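Local coordinates for hypothetical protein TM1553 (Thermotoga maritima, PDB 1VRM), which probably acts as a flavin transferase of the ApbE family, attaching FMN derived from FAD to target proteins, at residues K53-K58 and K167-D172; R291-D296 and A302-V307. All blocks are in the same frame, centred on the assembly; numbering follows the deposited sequence.

Contact 1: K53-K58 and K167-D172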
# COMPACT_ATOMS: atom_id res chain seq x y z
N LYS A 53 13.42 -3.08 5.79
CA LYS A 53 13.26 -3.60 7.15
C LYS A 53 13.12 -2.47 8.17
O LYS A 53 12.27 -2.54 9.07
CB LYS A 53 14.39 -4.55 7.51
CG LYS A 53 14.36 -5.83 6.68
CD LYS A 53 15.54 -6.71 7.00
CE LYS A 53 15.37 -8.07 6.35
NZ LYS A 53 13.98 -8.59 6.51
N ARG A 54 13.91 -1.43 8.01
CA ARG A 54 13.84 -0.27 8.90
C ARG A 54 12.41 0.32 8.93
O ARG A 54 11.83 0.56 9.97
CB ARG A 54 14.81 0.79 8.43
CG ARG A 54 14.80 2.06 9.27
CD ARG A 54 15.67 3.13 8.68
NE ARG A 54 15.12 3.63 7.44
CZ ARG A 54 14.14 4.53 7.40
NH1 ARG A 54 13.67 5.05 8.54
NH2 ARG A 54 13.67 4.92 6.24
N ILE A 55 11.86 0.53 7.76
CA ILE A 55 10.50 1.08 7.58
C ILE A 55 9.48 0.08 8.18
O ILE A 55 8.48 0.47 8.80
CB ILE A 55 10.21 1.34 6.07
CG1 ILE A 55 11.08 2.50 5.64
CG2 ILE A 55 8.72 1.47 5.81
CD1 ILE A 55 11.13 2.64 4.17
N THR A 56 9.72 -1.22 8.00
CA THR A 56 8.83 -2.25 8.55
C THR A 56 8.62 -2.06 10.06
O THR A 56 7.49 -2.14 10.54
CB THR A 56 9.36 -3.68 8.29
OG1 THR A 56 9.47 -3.90 6.87
CG2 THR A 56 8.41 -4.72 8.82
N TYR A 57 9.73 -1.84 10.76
CA TYR A 57 9.66 -1.74 12.23
C TYR A 57 9.25 -0.35 12.69
O TYR A 57 8.48 -0.21 13.67
CB TYR A 57 10.98 -2.18 12.86
CG TYR A 57 11.27 -3.63 12.47
CD1 TYR A 57 10.28 -4.61 12.64
CD2 TYR A 57 12.45 -3.99 11.88
CE1 TYR A 57 10.50 -5.92 12.25
CE2 TYR A 57 12.68 -5.31 11.49
CZ TYR A 57 11.70 -6.26 11.68
OH TYR A 57 11.91 -7.58 11.30
N LYS A 58 9.71 0.67 11.98
CA LYS A 58 9.45 2.03 12.40
C LYS A 58 7.99 2.41 12.31
O LYS A 58 7.49 3.21 13.13
CB LYS A 58 10.28 3.02 11.59
CG LYS A 58 10.06 4.46 11.96
CD LYS A 58 11.07 5.39 11.34
CE LYS A 58 10.77 6.84 11.68
NZ LYS A 58 11.79 7.75 11.10
N LYS A 167 4.21 0.08 1.87
CA LYS A 167 4.96 -0.62 0.81
C LYS A 167 5.35 0.34 -0.30
O LYS A 167 6.50 0.35 -0.74
CB LYS A 167 4.21 -1.82 0.22
CG LYS A 167 4.09 -3.04 1.14
CD LYS A 167 3.55 -4.24 0.36
CE LYS A 167 2.12 -4.09 -0.03
NZ LYS A 167 1.25 -4.11 1.18
N GLY A 168 4.41 1.19 -0.75
CA GLY A 168 4.71 2.16 -1.78
C GLY A 168 5.80 3.12 -1.36
O GLY A 168 6.71 3.47 -2.13
N TYR A 169 5.68 3.61 -0.14
CA TYR A 169 6.69 4.51 0.40
C TYR A 169 8.09 3.85 0.38
O TYR A 169 9.05 4.45 -0.09
CB TYR A 169 6.28 4.89 1.81
CG TYR A 169 7.34 5.70 2.50
CD1 TYR A 169 7.65 6.96 2.06
CD2 TYR A 169 8.07 5.20 3.57
CE1 TYR A 169 8.63 7.73 2.65
CE2 TYR A 169 9.09 5.97 4.17
CZ TYR A 169 9.34 7.21 3.72
OH TYR A 169 10.34 8.02 4.29
N ALA A 170 8.15 2.63 0.91
CA ALA A 170 9.41 1.86 0.97
C ALA A 170 9.94 1.65 -0.46
O ALA A 170 11.17 1.74 -0.71
CB ALA A 170 9.21 0.57 1.63
N LEU A 171 9.04 1.36 -1.39
CA LEU A 171 9.47 1.12 -2.77
C LEU A 171 10.05 2.37 -3.41
O LEU A 171 11.00 2.29 -4.16
CB LEU A 171 8.37 0.55 -3.65
CG LEU A 171 7.99 -0.88 -3.22
CD1 LEU A 171 6.66 -1.29 -3.88
CD2 LEU A 171 9.05 -1.88 -3.54
N ASP A 172 9.40 3.50 -3.19
CA ASP A 172 9.92 4.76 -3.70
C ASP A 172 11.30 5.06 -3.07
O ASP A 172 12.21 5.46 -3.77
CB ASP A 172 8.94 5.88 -3.46
CG ASP A 172 7.73 5.79 -4.38
OD1 ASP A 172 7.84 5.14 -5.47
OD2 ASP A 172 6.65 6.33 -3.99

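Contact 2: R291-D296 and A302-V307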
# COMPACT_ATOMS: atom_id res chain seq x y z
N ARG A 291 -17.81 2.18 -12.68
CA ARG A 291 -17.66 3.00 -13.88
C ARG A 291 -17.08 4.37 -13.55
O ARG A 291 -16.26 4.89 -14.31
CB ARG A 291 -19.03 3.17 -14.59
CG ARG A 291 -19.56 1.93 -15.22
CD ARG A 291 -20.95 2.13 -15.78
NE ARG A 291 -21.44 0.91 -16.41
CZ ARG A 291 -21.91 -0.15 -15.74
NH1 ARG A 291 -21.99 -0.16 -14.41
NH2 ARG A 291 -22.33 -1.21 -16.41
N LYS A 292 -17.52 4.95 -12.44
CA LYS A 292 -17.03 6.23 -12.02
C LYS A 292 -15.60 6.16 -11.56
O LYS A 292 -14.82 7.10 -11.78
CB LYS A 292 -17.95 6.83 -10.97
CG LYS A 292 -17.77 8.28 -10.78
CD LYS A 292 -18.93 8.88 -10.00
CE LYS A 292 -18.73 10.35 -9.79
NZ LYS A 292 -19.03 11.08 -11.05
N VAL A 293 -15.23 5.07 -10.91
CA VAL A 293 -13.82 4.83 -10.52
C VAL A 293 -12.94 4.75 -11.76
O VAL A 293 -11.89 5.40 -11.86
CB VAL A 293 -13.70 3.57 -9.61
CG1 VAL A 293 -12.24 3.24 -9.33
CG2 VAL A 293 -14.48 3.82 -8.34
N VAL A 294 -13.34 3.96 -12.76
CA VAL A 294 -12.55 3.82 -13.97
C VAL A 294 -12.40 5.15 -14.69
O VAL A 294 -11.33 5.48 -15.24
CB VAL A 294 -13.15 2.75 -14.89
CG1 VAL A 294 -12.46 2.75 -16.25
CG2 VAL A 294 -13.05 1.38 -14.24
N LEU A 295 -13.46 5.95 -14.65
CA LEU A 295 -13.42 7.30 -15.25
C LEU A 295 -12.51 8.28 -14.47
O LEU A 295 -11.70 8.96 -15.06
CB LEU A 295 -14.81 7.84 -15.31
CG LEU A 295 -14.97 9.24 -15.89
CD1 LEU A 295 -14.53 9.23 -17.34
CD2 LEU A 295 -16.41 9.71 -15.75
N ASP A 296 -12.70 8.35 -13.17
CA ASP A 296 -12.10 9.41 -12.36
C ASP A 296 -10.65 9.13 -11.94
O ASP A 296 -9.85 10.08 -11.84
CB ASP A 296 -12.92 9.61 -11.11
CG ASP A 296 -14.26 10.26 -11.37
OD1 ASP A 296 -14.48 10.76 -12.51
OD2 ASP A 296 -15.08 10.31 -10.42
N ALA A 302 -3.91 7.68 -11.59
CA ALA A 302 -4.01 6.26 -11.25
C ALA A 302 -4.67 5.50 -12.45
O ALA A 302 -5.89 5.51 -12.57
CB ALA A 302 -4.85 6.13 -9.97
N HIS A 303 -3.86 4.91 -13.31
CA HIS A 303 -4.30 4.23 -14.49
C HIS A 303 -4.58 2.82 -14.11
O HIS A 303 -3.66 2.11 -13.65
CB HIS A 303 -3.21 4.39 -15.55
CG HIS A 303 -2.88 5.83 -15.73
ND1 HIS A 303 -3.79 6.73 -16.27
CD2 HIS A 303 -1.86 6.57 -15.23
CE1 HIS A 303 -3.30 7.96 -16.14
NE2 HIS A 303 -2.14 7.89 -15.53
N LEU A 304 -5.82 2.36 -14.31
CA LEU A 304 -6.23 1.18 -13.57
C LEU A 304 -6.93 0.07 -14.30
O LEU A 304 -7.54 0.25 -15.37
CB LEU A 304 -7.08 1.57 -12.41
CG LEU A 304 -8.51 1.96 -12.64
CD1 LEU A 304 -9.19 2.17 -11.29
CD2 LEU A 304 -8.61 3.22 -13.50
N LEU A 305 -6.86 -1.10 -13.67
CA LEU A 305 -7.57 -2.29 -14.09
C LEU A 305 -8.25 -2.85 -12.85
O LEU A 305 -7.58 -3.08 -11.84
CB LEU A 305 -6.61 -3.33 -14.63
CG LEU A 305 -7.18 -4.67 -15.10
CD1 LEU A 305 -6.27 -5.34 -16.06
CD2 LEU A 305 -7.38 -5.61 -13.92
N ILE A 306 -9.56 -3.10 -12.93
CA ILE A 306 -10.34 -3.65 -11.84
C ILE A 306 -10.83 -5.04 -12.23
O ILE A 306 -11.34 -5.23 -13.32
CB ILE A 306 -11.59 -2.79 -11.54
CG1 ILE A 306 -11.20 -1.35 -11.23
CG2 ILE A 306 -12.41 -3.41 -10.43
CD1 ILE A 306 -12.33 -0.42 -11.22
N VAL A 307 -10.69 -6.02 -11.33
CA VAL A 307 -11.33 -7.30 -11.51
C VAL A 307 -12.49 -7.32 -10.52
O VAL A 307 -12.28 -7.32 -9.30
CB VAL A 307 -10.41 -8.47 -11.19
CG1 VAL A 307 -11.19 -9.81 -11.42
CG2 VAL A 307 -9.13 -8.41 -12.02

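Contact 1: K53-K58 and K167-D172
Ile-55 makes its closest contacts with the helix segment 167-172 through its terminal methyl CD1, which lies 3.7 Å from Ala-170 CA and 3.8 Å from Ala-170 CB. The same methyl, Ile-55 CD1, sits 3.9 Å from Tyr-169 CE2. The torsions of Ile-55 explain this reach: CG1 stands anti to the carbonyl carbon (chi1 -69°), and the extended CG1-CD1 arm (chi2 167°) carries CD1 to Ala-170. The contact is small, 135 Å² summed over both sides, and wholly apolar. Consistent with the small side chain of Ala-170, the backbones come near each other at this point, with 6.7 Å between Ile-55 CA and Ala-170 CA.

In the next shell, Leu-26 touches both Ile-55 and Ala-170, and its backbone N is hydrogen-bonded to Thr-56 OG1. The phenol of Tyr-169 is held by a hydrogen bond between its OH and Glu-84 OE2, while Glu-84 OE1 forms salt bridges with Arg-54 and Lys-58. Thus one carboxylate of helix 83-98 links polar side chains from both segments beside the apolar contact. The arrangement is helix-helix packing over a small residue, joining the C-terminal end of helix 41-58 to helix 166-181 within the ApbE-family fold.

Contact 2: R291-D296 and A302-V307
Helix segment 291-296 lies over strand 303-307 nearly antiparallel, with their N-to-C directions at 158°, short-segment axes 8.5 Å apart, and the closest CA pair, Val-294 CA and Leu-304 CA, at 6.9 Å. Val-293 points CG1 at the strand, 3.8 Å from Leu-304 CD1, the two side chains crossing at about a right angle. That methyl also lies 4.1 Å from Ile-306 CD1. Val-294 comes at a slant and makes the closest side-chain approach, CG2 to Ile-306 CD1 at 3.6 Å. The end of Ile-306 therefore meets a methyl of each valine.

Helix 272-296 is the connection between strands 262-269 and 303-308, antiparallel neighbours in the main sheet, and here its last turns fold back on the second of them, a helix packed on one face of an antiparallel sheet. Strand alternation sorts the side chains: Leu-304 and Ile-306 face the helix, whereas Leu-305 points the other way and packs on strand 219-225. A chi1 of 77° directs both methyls of Leu-304 to the helix, CD1 to Val-293 and CD2 to the backbone of Val-294, with Leu-304 CD2 3.9 Å from Val-294 O. Ile-267 and Pro-298 also touch Leu-304, and Ala-286 of the same helix touches Ile-306.

In the fold
Both segments of contact 1 precede those of contact 2 in the sequence, and the two contacts lie on opposite sides of the chain's centre, 26 Å apart between centres and about 13 Å between nearest atoms. They do not touch, but helix 272-296 runs from one to the other. Near its start, Ala-272 N and Thr-273 OG1 are hydrogen-bonded to Asp-172, and Asp-276 accepts a bond from Gly-168 N; its last turns supply segment 291-296. Contact 1 joins helices from distant parts of the sequence, with 108 residues between its segments, whereas contact 2 bridges only five. Helix 272-296 thus ties the helix pair of contact 1 to the strands near one edge of the antiparallel sheet within the ApbE fold.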